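Local coordinates for SufC protein (Thermus thermophilus, PDB 2D2E) that probably hydrolyses ATP to serve iron–sulfur cluster assembly, as the soluble, atypical ABC-type ATPase of the Suf system, at residues V95-F100 / L136-N141; F83-Y88 / R151-Q156; F100-L105 / V113-F118; D177-V182 / Q203-Y208. All blocks are in the same frame, centred on the assembly; numbering follows the deposited sequence.

Contact 1: residues V95-F100 / L136-N141; sequences VTIANF and LSRYLN
L140 lays its isobutyl end across the ring of F100 at about a right angle, with CD1 3.6 Å from F100 CD1 and CD2 lying toward the CD2 side of the same ring. L140 CD1 also meets V95, whose CG1, turned anti to the backbone N (chi1 180°), comes within 3.6 Å of it. L140 thus sits against V95 and F100, with I97 more distantly at CD2. Further along, T96 CG2 leans on the ring of Y139, and the CB atoms of A98 and L136 touch.

The backbones join in a single antiparallel bridge, with T96 and Y139 as the non-hydrogen-bonded pair. L140 N donates to V95 O at 2.8 Å and I97 N to R138 O at 2.9 Å; A98 N donates to L136 O at 3.0 Å. A water ties V95 N to L140 O beside the bridge. With chi1 near 58°, T96 places OG1 where N99 N can donate to it at 3.1 Å, an N-cap bond. The first amides of the helix are therefore satisfied partly by the incoming loop and partly by the cap. This is a capped helix start stitched to a returning loop, here within the helical subdomain of an ABC ATPase, where I97, F100 and L140 also pack against helix 148-160.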
loop_
_atom_site.group_PDB
_atom_site.type_symbol
_atom_site.label_atom_id
_atom_site.label_comp_id
_atom_site.label_asym_id
_atom_site.label_seq_id
_atom_site.Cartn_x
_atom_site.Cartn_y
_atom_site.Cartn_z
ATOM N N VAL A 95 -24.805 -6.646 0.119
ATOM C CA VAL A 95 -23.661 -7.023 0.948
ATOM C C VAL A 95 -23.229 -5.812 1.770
ATOM O O VAL A 95 -22.664 -4.862 1.231
ATOM C CB VAL A 95 -22.457 -7.495 0.104
ATOM C CG1 VAL A 95 -21.288 -7.871 1.026
ATOM C CG2 VAL A 95 -22.854 -8.697 -0.750
ATOM N N THR A 96 -23.487 -5.845 3.068
ATOM C CA THR A 96 -23.093 -4.723 3.913
ATOM C C THR A 96 -21.572 -4.682 4.084
ATOM O O THR A 96 -20.889 -5.699 3.976
ATOM C CB THR A 96 -23.698 -4.833 5.308
ATOM O OG1 THR A 96 -23.277 -6.068 5.912
ATOM C CG2 THR A 96 -25.232 -4.797 5.233
ATOM N N ILE A 97 -21.047 -3.492 4.333
ATOM C CA ILE A 97 -19.616 -3.363 4.577
ATOM C C ILE A 97 -19.243 -4.216 5.796
ATOM O O ILE A 97 -18.180 -4.849 5.817
ATOM C CB ILE A 97 -19.240 -1.875 4.804
ATOM C CG1 ILE A 97 -19.375 -1.128 3.475
ATOM C CG2 ILE A 97 -17.823 -1.740 5.316
ATOM C CD1 ILE A 97 -19.179 0.350 3.574
ATOM N N ALA A 98 -20.112 -4.268 6.806
ATOM C CA ALA A 98 -19.808 -5.076 7.987
ATOM C C ALA A 98 -19.608 -6.558 7.622
ATOM O O ALA A 98 -18.620 -7.179 8.042
ATOM C CB ALA A 98 -20.920 -4.931 9.046
ATOM N N ASN A 99 -20.535 -7.126 6.848
ATOM C CA ASN A 99 -20.419 -8.535 6.444
ATOM C C ASN A 99 -19.148 -8.761 5.621
ATOM O O ASN A 99 -18.473 -9.777 5.761
ATOM C CB ASN A 99 -21.616 -8.962 5.579
ATOM C CG ASN A 99 -22.822 -9.387 6.397
ATOM O OD1 ASN A 99 -23.959 -9.359 5.910
ATOM N ND2 ASN A 99 -22.586 -9.793 7.623
ATOM N N PHE A 100 -18.856 -7.821 4.728
ATOM C CA PHE A 100 -17.679 -7.928 3.883
ATOM C C PHE A 100 -16.408 -7.898 4.715
ATOM O O PHE A 100 -15.470 -8.665 4.466
ATOM C CB PHE A 100 -17.650 -6.792 2.865
ATOM C CG PHE A 100 -16.464 -6.840 1.956
ATOM C CD1 PHE A 100 -16.310 -7.890 1.060
ATOM C CD2 PHE A 100 -15.474 -5.866 2.027
ATOM C CE1 PHE A 100 -15.183 -7.975 0.245
ATOM C CE2 PHE A 100 -14.343 -5.943 1.214
ATOM C CZ PHE A 100 -14.202 -6.995 0.328
ATOM N N LEU A 136 -20.887 1.069 8.462
ATOM C CA LEU A 136 -20.859 -0.378 8.265
ATOM C C LEU A 136 -22.147 -0.950 7.679
ATOM O O LEU A 136 -22.162 -2.089 7.204
ATOM C CB LEU A 136 -20.549 -1.073 9.590
ATOM C CG LEU A 136 -19.097 -1.059 10.083
ATOM C CD1 LEU A 136 -18.453 0.292 9.879
ATOM C CD2 LEU A 136 -19.088 -1.440 11.540
ATOM N N SER A 137 -23.222 -0.167 7.717
ATOM C CA SER A 137 -24.504 -0.606 7.186
ATOM C C SER A 137 -24.672 -0.280 5.709
ATOM O O SER A 137 -25.653 -0.674 5.091
ATOM C CB SER A 137 -25.662 0.006 7.990
ATOM O OG SER A 137 -25.732 -0.557 9.291
ATOM N N ARG A 138 -23.723 0.461 5.148
ATOM C CA ARG A 138 -23.775 0.791 3.731
ATOM C C ARG A 138 -23.500 -0.507 2.973
ATOM O O ARG A 138 -22.864 -1.417 3.502
ATOM C CB ARG A 138 -22.707 1.836 3.396
ATOM C CG ARG A 138 -22.807 2.375 1.987
ATOM C CD ARG A 138 -21.856 3.531 1.760
ATOM N NE ARG A 138 -21.948 4.033 0.390
ATOM C CZ ARG A 138 -22.965 4.754 -0.073
ATOM N NH1 ARG A 138 -23.979 5.068 0.724
ATOM N NH2 ARG A 138 -22.970 5.153 -1.338
ATOM N N TYR A 139 -24.002 -0.603 1.750
ATOM C CA TYR A 139 -23.783 -1.800 0.940
ATOM C C TYR A 139 -22.574 -1.590 0.041
ATOM O O TYR A 139 -22.281 -0.457 -0.367
ATOM C CB TYR A 139 -24.992 -2.075 0.034
ATOM C CG TYR A 139 -26.248 -2.515 0.736
ATOM C CD1 TYR A 139 -27.483 -1.961 0.394
ATOM C CD2 TYR A 139 -26.216 -3.496 1.720
ATOM C CE1 TYR A 139 -28.654 -2.372 1.024
ATOM C CE2 TYR A 139 -27.378 -3.921 2.351
ATOM C CZ TYR A 139 -28.591 -3.352 1.997
ATOM O OH TYR A 139 -29.732 -3.770 2.626
ATOM N N LEU A 140 -21.860 -2.669 -0.273
ATOM C CA LEU A 140 -20.732 -2.557 -1.195
ATOM C C LEU A 140 -21.316 -2.117 -2.537
ATOM O O LEU A 140 -22.462 -2.447 -2.859
ATOM C CB LEU A 140 -20.058 -3.914 -1.396
ATOM C CG LEU A 140 -19.309 -4.556 -0.236
ATOM C CD1 LEU A 140 -18.756 -5.904 -0.697
ATOM C CD2 LEU A 140 -18.181 -3.640 0.218
ATOM N N ASN A 141 -20.528 -1.388 -3.318
ATOM C CA ASN A 141 -20.955 -0.920 -4.634
ATOM C C ASN A 141 -22.165 0.002 -4.624
ATOM O O ASN A 141 -22.742 0.279 -5.675
ATOM C CB ASN A 141 -21.262 -2.103 -5.556
ATOM C CG ASN A 141 -20.049 -2.958 -5.831
ATOM O OD1 ASN A 141 -19.012 -2.408 -6.254
ATOM N ND2 ASN A 141 -20.141 -4.187 -5.625
HETATM O O HOH W 1 -23.735 -5.080 -2.341
#

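Contact 2: residues F83-Y88 / R151-Q156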
loop_
_atom_site.group_PDB
_atom_site.type_symbol
_atom_site.label_atom_id
_atom_site.label_comp_id
_atom_site.label_asym_id
_atom_site.label_seq_id
_atom_site.Cartn_x
_atom_site.Cartn_y
_atom_site.Cartn_z
ATOM N N PHE A 83 -0.150 -6.417 3.600
ATOM C CA PHE A 83 -1.539 -6.070 3.355
ATOM C C PHE A 83 -2.049 -6.455 1.965
ATOM O O PHE A 83 -1.451 -6.128 0.937
ATOM C CB PHE A 83 -1.756 -4.567 3.588
ATOM C CG PHE A 83 -3.175 -4.133 3.414
ATOM C CD1 PHE A 83 -4.185 -4.716 4.171
ATOM C CD2 PHE A 83 -3.500 -3.112 2.526
ATOM C CE1 PHE A 83 -5.509 -4.298 4.041
ATOM C CE2 PHE A 83 -4.813 -2.688 2.395
ATOM C CZ PHE A 83 -5.818 -3.276 3.157
ATOM N N LEU A 84 -3.165 -7.174 1.957
ATOM C CA LEU A 84 -3.814 -7.590 0.716
ATOM C C LEU A 84 -5.295 -7.355 0.912
ATOM O O LEU A 84 -5.949 -8.080 1.659
ATOM C CB LEU A 84 -3.562 -9.071 0.418
ATOM C CG LEU A 84 -4.241 -9.583 -0.865
ATOM C CD1 LEU A 84 -3.757 -8.762 -2.060
ATOM C CD2 LEU A 84 -3.941 -11.068 -1.065
ATOM N N ALA A 85 -5.814 -6.328 0.262
ATOM C CA ALA A 85 -7.233 -6.013 0.382
ATOM C C ALA A 85 -8.059 -7.066 -0.347
ATOM O O ALA A 85 -7.648 -7.584 -1.397
ATOM C CB ALA A 85 -7.506 -4.636 -0.194
ATOM N N PHE A 86 -9.214 -7.393 0.228
ATOM C CA PHE A 86 -10.128 -8.388 -0.343
ATOM C C PHE A 86 -10.955 -7.675 -1.406
ATOM O O PHE A 86 -11.488 -6.592 -1.162
ATOM C CB PHE A 86 -11.062 -8.917 0.749
ATOM C CG PHE A 86 -11.644 -10.270 0.462
ATOM C CD1 PHE A 86 -11.079 -11.412 1.022
ATOM C CD2 PHE A 86 -12.767 -10.404 -0.346
ATOM C CE1 PHE A 86 -11.623 -12.671 0.786
ATOM C CE2 PHE A 86 -13.324 -11.667 -0.592
ATOM C CZ PHE A 86 -12.749 -12.799 -0.022
ATOM N N GLN A 87 -11.058 -8.277 -2.583
ATOM C CA GLN A 87 -11.831 -7.682 -3.668
ATOM C C GLN A 87 -13.160 -8.416 -3.810
ATOM O O GLN A 87 -13.232 -9.629 -3.604
ATOM C CB GLN A 87 -11.042 -7.756 -4.970
ATOM N N TYR A 88 -14.206 -7.666 -4.149
ATOM C CA TYR A 88 -15.547 -8.218 -4.344
ATOM C C TYR A 88 -16.083 -7.662 -5.661
ATOM O O TYR A 88 -15.724 -6.555 -6.059
ATOM C CB TYR A 88 -16.465 -7.808 -3.195
ATOM N N ARG A 151 -12.318 4.083 0.879
ATOM C CA ARG A 151 -12.775 4.022 2.269
ATOM C C ARG A 151 -12.868 2.586 2.755
ATOM O O ARG A 151 -12.491 2.280 3.880
ATOM C CB ARG A 151 -14.143 4.682 2.433
ATOM C CG ARG A 151 -14.110 6.197 2.444
ATOM C CD ARG A 151 -15.413 6.781 2.999
ATOM N NE ARG A 151 -15.603 6.460 4.417
ATOM C CZ ARG A 151 -16.566 6.972 5.185
ATOM N NH1 ARG A 151 -17.438 7.835 4.679
ATOM N NH2 ARG A 151 -16.657 6.627 6.462
ATOM N N ASN A 152 -13.401 1.708 1.905
ATOM C CA ASN A 152 -13.539 0.302 2.247
ATOM C C ASN A 152 -12.176 -0.346 2.450
ATOM O O ASN A 152 -12.002 -1.168 3.344
ATOM C CB ASN A 152 -14.292 -0.447 1.143
ATOM C CG ASN A 152 -14.536 -1.903 1.491
ATOM O OD1 ASN A 152 -13.598 -2.671 1.731
ATOM N ND2 ASN A 152 -15.807 -2.292 1.524
ATOM N N GLU A 153 -11.209 0.008 1.609
ATOM C CA GLU A 153 -9.870 -0.560 1.736
ATOM C C GLU A 153 -9.189 -0.084 3.021
ATOM O O GLU A 153 -8.437 -0.835 3.643
ATOM C CB GLU A 153 -8.998 -0.179 0.534
ATOM C CG GLU A 153 -9.513 -0.690 -0.801
ATOM C CD GLU A 153 -8.544 -0.426 -1.937
ATOM O OE1 GLU A 153 -7.856 0.617 -1.908
ATOM O OE2 GLU A 153 -8.483 -1.259 -2.864
ATOM N N ILE A 154 -9.444 1.162 3.410
ATOM C CA ILE A 154 -8.824 1.714 4.632
ATOM C C ILE A 154 -9.417 1.057 5.881
ATOM O O ILE A 154 -8.728 0.860 6.872
ATOM C CB ILE A 154 -8.960 3.250 4.688
ATOM C CG1 ILE A 154 -8.032 3.877 3.640
ATOM C CG2 ILE A 154 -8.639 3.775 6.089
ATOM C CD1 ILE A 154 -6.538 3.471 3.810
ATOM N N LEU A 155 -10.705 0.708 5.837
ATOM C CA LEU A 155 -11.291 0.042 6.994
ATOM C C LEU A 155 -10.638 -1.345 7.079
ATOM O O LEU A 155 -10.351 -1.842 8.165
ATOM C CB LEU A 155 -12.824 -0.070 6.853
ATOM C CG LEU A 155 -13.553 -0.636 8.081
ATOM C CD1 LEU A 155 -13.132 0.095 9.358
ATOM C CD2 LEU A 155 -15.049 -0.494 7.867
ATOM N N GLN A 156 -10.370 -1.968 5.930
ATOM C CA GLN A 156 -9.718 -3.278 5.952
ATOM C C GLN A 156 -8.296 -3.125 6.507
ATOM O O GLN A 156 -7.804 -3.981 7.240
ATOM C CB GLN A 156 -9.618 -3.886 4.553
ATOM C CG GLN A 156 -10.938 -4.301 3.990
ATOM C CD GLN A 156 -10.761 -5.005 2.671
ATOM O OE1 GLN A 156 -10.097 -6.046 2.596
ATOM N NE2 GLN A 156 -11.329 -4.433 1.622
HETATM O O HOH W 2 -11.123 -4.166 -1.058
#
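Q156 reaches out from its helix to take the backbone of F86. OE1 accepts from F86 N at 2.9 Å, almost straight (174°) and on a lone pair in the carbonyl plane. CG stands anti to the carbonyl carbon (chi1 -70°) and the chain runs extended beyond it, which carries the amide across to the loop. Its other end is held as well: NE2 donates to N152 OD1, one turn back on the same helix, at 2.9 Å. These two bonds fix which way round the amide sits; a water between NE2 and F86 O adds a link that is unusually short and less certain. A leucine here would probably leave F86 N without this acceptor and N152 OD1 without its donor, letting the loop drift from the helix.

F83 fills the flank. Its ring crosses Q156 at about a right angle, the ring and amide planes 69° apart; CZ lies 4.1 Å from Q156 CB and 3.6 Å from E153 O. The chain then folds back so that A85 N sits over the centre of the F83 ring. Q87, one residue past the anchored amide, is consistent with the Q-loop glutamine of ABC ATPases, where the core meets the helical subdomain.

Contact 3: residues F100-L105 / V113-F118; sequences FLRLAL and VGVAEF
R102 and F118 mark the closest approach of the two backbones, their CA atoms 6.7 Å apart, where the helix running through 100-105 faces the first turn of the next. That second helix starts after G114, its N-cap residue, and V113 leads into it as extended chain.

R102 does most of the joining. CG anti to the backbone N (chi1 -163°) and an extended chain to NE carry its guanidinium over to V113, whose O is gripped side-on by two nitrogens: NE donates at 3.0 Å and NH2 does so equally closely. The acceptor lies in the guanidinium plane, while V115 CA sits over one face of the group. On the way, R102 CB rests over the face of F118, 4.1 Å from the ring centroid, a CH-pi contact. L101 CB meets the same ring at its edge, 3.9 Å from F118 CE1, and L105 CD2 reaches V113 CG2 at 4.0 Å. A methionine in place of R102 would probably leave V113 O without its two-pronged donor, so that the start of the second helix was held less firmly.

E117, on the second helix, forms salt bridges to R111 and K121. L101 and L105, which also face the second helix, reach V159 and L160 of helix 148-160, so helix 97-109 packs on both 115-129 and 148-160.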
loop_
_atom_site.group_PDB
_atom_site.type_symbol
_atom_site.label_atom_id
_atom_site.label_comp_id
_atom_site.label_asym_id
_atom_site.label_seq_id
_atom_site.Cartn_x
_atom_site.Cartn_y
_atom_site.Cartn_z
ATOM N N PHE A 100 -18.856 -7.821 4.728
ATOM C CA PHE A 100 -17.679 -7.928 3.883
ATOM C C PHE A 100 -16.408 -7.898 4.715
ATOM O O PHE A 100 -15.470 -8.665 4.466
ATOM C CB PHE A 100 -17.650 -6.792 2.865
ATOM C CG PHE A 100 -16.464 -6.840 1.956
ATOM C CD1 PHE A 100 -16.310 -7.890 1.060
ATOM C CD2 PHE A 100 -15.474 -5.866 2.027
ATOM C CE1 PHE A 100 -15.183 -7.975 0.245
ATOM C CE2 PHE A 100 -14.343 -5.943 1.214
ATOM C CZ PHE A 100 -14.202 -6.995 0.328
ATOM N N LEU A 101 -16.370 -7.019 5.711
ATOM C CA LEU A 101 -15.191 -6.922 6.557
ATOM C C LEU A 101 -14.982 -8.197 7.361
ATOM O O LEU A 101 -13.845 -8.622 7.581
ATOM C CB LEU A 101 -15.306 -5.726 7.505
ATOM C CG LEU A 101 -14.269 -4.616 7.315
ATOM C CD1 LEU A 101 -12.867 -5.186 7.504
ATOM C CD2 LEU A 101 -14.408 -4.012 5.937
ATOM N N ARG A 102 -16.079 -8.815 7.790
ATOM C CA ARG A 102 -15.973 -10.039 8.573
ATOM C C ARG A 102 -15.417 -11.139 7.675
ATOM O O ARG A 102 -14.564 -11.919 8.101
ATOM C CB ARG A 102 -17.334 -10.447 9.120
ATOM C CG ARG A 102 -17.247 -11.455 10.263
ATOM C CD ARG A 102 -18.551 -11.481 10.989
ATOM N NE ARG A 102 -18.624 -12.545 11.977
ATOM C CZ ARG A 102 -19.767 -12.942 12.522
ATOM N NH1 ARG A 102 -20.903 -12.350 12.171
ATOM N NH2 ARG A 102 -19.782 -13.942 13.393
ATOM N N LEU A 103 -15.894 -11.179 6.434
ATOM C CA LEU A 103 -15.403 -12.154 5.469
ATOM C C LEU A 103 -13.907 -11.935 5.237
ATOM O O LEU A 103 -13.136 -12.901 5.196
ATOM C CB LEU A 103 -16.152 -12.018 4.131
ATOM C CG LEU A 103 -15.678 -12.914 2.976
ATOM C CD1 LEU A 103 -15.698 -14.352 3.436
ATOM C CD2 LEU A 103 -16.583 -12.771 1.767
ATOM N N ALA A 104 -13.501 -10.671 5.084
ATOM C CA ALA A 104 -12.096 -10.342 4.856
ATOM C C ALA A 104 -11.229 -10.730 6.040
ATOM O O ALA A 104 -10.136 -11.242 5.858
ATOM C CB ALA A 104 -11.928 -8.834 4.567
ATOM N N LEU A 105 -11.704 -10.459 7.256
ATOM C CA LEU A 105 -10.920 -10.791 8.433
ATOM C C LEU A 105 -10.815 -12.304 8.624
ATOM O O LEU A 105 -9.748 -12.799 8.984
ATOM C CB LEU A 105 -11.528 -10.134 9.678
ATOM C CG LEU A 105 -10.798 -10.282 11.007
ATOM C CD1 LEU A 105 -9.462 -9.532 10.954
ATOM C CD2 LEU A 105 -11.694 -9.739 12.129
ATOM N N VAL A 113 -14.641 -15.796 12.954
ATOM C CA VAL A 113 -14.440 -14.711 13.912
ATOM C C VAL A 113 -15.834 -14.456 14.447
ATOM O O VAL A 113 -16.756 -14.166 13.678
ATOM C CB VAL A 113 -13.919 -13.412 13.250
ATOM C CG1 VAL A 113 -13.992 -12.235 14.242
ATOM C CG2 VAL A 113 -12.492 -13.588 12.800
ATOM N N GLY A 114 -16.000 -14.599 15.760
ATOM C CA GLY A 114 -17.305 -14.385 16.361
ATOM C C GLY A 114 -17.719 -12.919 16.409
ATOM O O GLY A 114 -16.889 -12.041 16.202
ATOM N N VAL A 115 -18.992 -12.647 16.692
ATOM C CA VAL A 115 -19.472 -11.269 16.735
ATOM C C VAL A 115 -18.702 -10.395 17.730
ATOM O O VAL A 115 -18.467 -9.227 17.465
ATOM C CB VAL A 115 -20.994 -11.176 17.090
ATOM C CG1 VAL A 115 -21.848 -11.721 15.943
ATOM C CG2 VAL A 115 -21.269 -11.943 18.372
ATOM N N ALA A 116 -18.312 -10.951 18.871
ATOM C CA ALA A 116 -17.604 -10.155 19.865
ATOM C C ALA A 116 -16.238 -9.669 19.382
ATOM O O ALA A 116 -15.906 -8.487 19.483
ATOM C CB ALA A 116 -17.455 -10.938 21.171
ATOM N N GLU A 117 -15.448 -10.588 18.845
ATOM C CA GLU A 117 -14.129 -10.223 18.352
ATOM C C GLU A 117 -14.275 -9.260 17.183
ATOM O O GLU A 117 -13.569 -8.244 17.094
ATOM C CB GLU A 117 -13.366 -11.472 17.872
ATOM C CG GLU A 117 -11.960 -11.161 17.377
ATOM C CD GLU A 117 -11.239 -12.373 16.790
ATOM O OE1 GLU A 117 -11.781 -13.489 16.878
ATOM O OE2 GLU A 117 -10.124 -12.202 16.242
ATOM N N PHE A 118 -15.202 -9.576 16.286
ATOM C CA PHE A 118 -15.395 -8.738 15.116
ATOM C C PHE A 118 -15.765 -7.319 15.508
ATOM O O PHE A 118 -15.103 -6.363 15.101
ATOM C CB PHE A 118 -16.505 -9.289 14.214
ATOM C CG PHE A 118 -16.841 -8.382 13.063
ATOM C CD1 PHE A 118 -15.983 -8.275 11.981
ATOM C CD2 PHE A 118 -18.016 -7.632 13.067
ATOM C CE1 PHE A 118 -16.279 -7.431 10.906
ATOM C CE2 PHE A 118 -18.326 -6.781 12.000
ATOM C CZ PHE A 118 -17.443 -6.687 10.908
#

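Contact 4: residues D177-V182 / Q203-Y208; sequences DALKVV and QRILNY
L179 points into the bend formed by R204, I205 and Y208. CG is anti to the carbonyl carbon (chi1 -57°), which aims the branched end at the bend, CD1 toward R204 and CD2 toward I205. The side chains of L179 and R204 cross at about a right angle, and L179 CD2 lies 4.0 Å from I205 CD1. L179 CB meets the edge of the Y208 ring, 4.0 Å from Y208 CE1.

K180 takes the face of that ring. CG stands 3.9 Å above the centroid of Y208, only 8° off the normal, and the extended chain runs on across the ring until CE is 3.4 Å from Y208 CE2. K180 CG thus makes a CH-pi contact, and the aliphatic chain lies over the ring. R204 O approaches the opposite face, so the ring is held between its own turn and the helix. One turn past L179, V182 adds a looser touch, CG1 to I205 CD1 at 4.3 Å.

The bend itself is stiffened from within: L206 N, N207 N and Y208 N each bond to the carbonyl three residues earlier, and Q203 NE2 donates to N207 OD1. Helix 176-189 also touches helix 148-160 through V181, while the 203-208 turn, joining strand 195-199 to strand 213-218, leans on helix 228-237 through Q203 and L206. The contact thus links a helix that follows strand 164-168 to a connection between two strands of the mixed sheet.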
loop_
_atom_site.group_PDB
_atom_site.type_symbol
_atom_site.label_atom_id
_atom_site.label_comp_id
_atom_site.label_asym_id
_atom_site.label_seq_id
_atom_site.Cartn_x
_atom_site.Cartn_y
_atom_site.Cartn_z
ATOM N N ASP A 177 -10.195 14.451 -1.402
ATOM C CA ASP A 177 -10.949 13.619 -0.476
ATOM C C ASP A 177 -10.368 12.215 -0.399
ATOM O O ASP A 177 -10.211 11.671 0.692
ATOM C CB ASP A 177 -12.421 13.528 -0.870
ATOM C CG ASP A 177 -13.159 12.449 -0.089
ATOM O OD1 ASP A 177 -13.371 11.350 -0.640
ATOM O OD2 ASP A 177 -13.507 12.697 1.083
ATOM N N ALA A 178 -10.055 11.631 -1.553
ATOM C CA ALA A 178 -9.502 10.281 -1.594
ATOM C C ALA A 178 -8.122 10.211 -0.964
ATOM O O ALA A 178 -7.816 9.246 -0.288
ATOM C CB ALA A 178 -9.441 9.755 -3.030
ATOM N N LEU A 179 -7.292 11.223 -1.195
ATOM C CA LEU A 179 -5.958 11.212 -0.603
ATOM C C LEU A 179 -6.062 11.336 0.908
ATOM O O LEU A 179 -5.316 10.683 1.635
ATOM C CB LEU A 179 -5.111 12.370 -1.138
ATOM C CG LEU A 179 -4.971 12.396 -2.668
ATOM C CD1 LEU A 179 -4.208 13.655 -3.084
ATOM C CD2 LEU A 179 -4.241 11.135 -3.144
ATOM N N LYS A 180 -7.012 12.139 1.381
ATOM C CA LYS A 180 -7.145 12.318 2.817
ATOM C C LYS A 180 -7.657 11.066 3.525
ATOM O O LYS A 180 -7.280 10.812 4.663
ATOM C CB LYS A 180 -8.024 13.542 3.130
ATOM C CG LYS A 180 -7.251 14.844 2.939
ATOM C CD LYS A 180 -7.986 16.047 3.508
ATOM C CE LYS A 180 -7.082 17.268 3.510
ATOM N NZ LYS A 180 -7.817 18.486 3.931
ATOM N N VAL A 181 -8.512 10.297 2.859
ATOM C CA VAL A 181 -9.027 9.061 3.448
ATOM C C VAL A 181 -7.861 8.098 3.666
ATOM O O VAL A 181 -7.745 7.448 4.717
ATOM C CB VAL A 181 -10.051 8.391 2.530
ATOM C CG1 VAL A 181 -10.186 6.921 2.894
ATOM C CG2 VAL A 181 -11.400 9.092 2.664
ATOM N N VAL A 182 -7.009 7.966 2.654
ATOM C CA VAL A 182 -5.869 7.078 2.805
ATOM C C VAL A 182 -4.920 7.606 3.889
ATOM O O VAL A 182 -4.397 6.839 4.684
ATOM C CB VAL A 182 -5.160 6.884 1.444
ATOM C CG1 VAL A 182 -3.889 6.035 1.599
ATOM C CG2 VAL A 182 -6.119 6.172 0.497
ATOM N N GLN A 203 3.083 14.895 -5.385
ATOM C CA GLN A 203 3.526 15.063 -4.010
ATOM C C GLN A 203 2.361 15.326 -3.033
ATOM O O GLN A 203 2.504 15.104 -1.838
ATOM C CB GLN A 203 4.477 16.273 -3.932
ATOM C CG GLN A 203 5.030 16.588 -2.530
ATOM C CD GLN A 203 4.170 17.544 -1.689
ATOM O OE1 GLN A 203 3.217 18.150 -2.166
ATOM N NE2 GLN A 203 4.526 17.667 -0.430
ATOM N N ARG A 204 1.222 15.785 -3.557
ATOM C CA ARG A 204 0.072 16.165 -2.721
ATOM C C ARG A 204 -0.217 15.347 -1.469
ATOM O O ARG A 204 -0.310 15.902 -0.377
ATOM C CB ARG A 204 -1.211 16.239 -3.560
ATOM C CG ARG A 204 -2.368 16.969 -2.851
ATOM C CD ARG A 204 -1.982 18.415 -2.499
ATOM N NE ARG A 204 -1.405 19.101 -3.656
ATOM C CZ ARG A 204 -2.107 19.596 -4.672
ATOM N NH1 ARG A 204 -3.431 19.504 -4.679
ATOM N NH2 ARG A 204 -1.478 20.151 -5.699
ATOM N N ILE A 205 -0.367 14.037 -1.615
ATOM C CA ILE A 205 -0.689 13.215 -0.445
ATOM C C ILE A 205 0.326 13.302 0.690
ATOM O O ILE A 205 -0.013 13.057 1.866
ATOM C CB ILE A 205 -0.927 11.734 -0.873
ATOM C CG1 ILE A 205 -1.610 10.955 0.268
ATOM C CG2 ILE A 205 0.401 11.070 -1.265
ATOM C CD1 ILE A 205 -2.052 9.542 -0.148
ATOM N N LEU A 206 1.560 13.661 0.350
ATOM C CA LEU A 206 2.617 13.719 1.345
ATOM C C LEU A 206 2.517 14.912 2.277
ATOM O O LEU A 206 3.297 15.039 3.232
ATOM C CB LEU A 206 3.983 13.629 0.651
ATOM C CG LEU A 206 4.086 12.365 -0.205
ATOM C CD1 LEU A 206 5.449 12.316 -0.905
ATOM C CD2 LEU A 206 3.901 11.117 0.653
ATOM N N ASN A 207 1.555 15.783 2.000
ATOM C CA ASN A 207 1.298 16.914 2.889
ATOM C C ASN A 207 0.371 16.387 3.994
ATOM O O ASN A 207 0.269 16.995 5.074
ATOM C CB ASN A 207 0.617 18.044 2.131
ATOM C CG ASN A 207 1.545 18.700 1.134
ATOM O OD1 ASN A 207 2.646 19.126 1.488
ATOM N ND2 ASN A 207 1.118 18.775 -0.113
ATOM N N TYR A 208 -0.294 15.252 3.731
ATOM C CA TYR A 208 -1.192 14.650 4.721
ATOM C C TYR A 208 -0.528 13.463 5.424
ATOM O O TYR A 208 -0.827 13.184 6.576
ATOM C CB TYR A 208 -2.539 14.177 4.098
ATOM C CG TYR A 208 -3.119 15.140 3.109
ATOM C CD1 TYR A 208 -3.423 14.740 1.813
ATOM C CD2 TYR A 208 -3.322 16.486 3.449
ATOM C CE1 TYR A 208 -3.898 15.659 0.863
ATOM C CE2 TYR A 208 -3.804 17.406 2.506
ATOM C CZ TYR A 208 -4.083 16.985 1.218
ATOM O OH TYR A 208 -4.533 17.894 0.274
#

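Overall arrangement
From the N terminus, the chain passes through the strands and helices of the core before reaching 83-88, where contact 2 begins. Three contacts then nest: contact 2 closes the outermost loop, contact 1 a loop inside it, and contact 3 the shortest, inside contact 1. F100 lies in a segment of each inner contact, and its ring also meets N152, Q156 and the F86 carbonyl, so the nested set converges on one face of helix 148-160. Contact 4 follows in series, joining helix 176-189 to the turn after strand 195-199. It touches contact 2 where I154 and R151 meet V181 and V182; helix 148-160 thereby links the helical region to the sheet-bearing core.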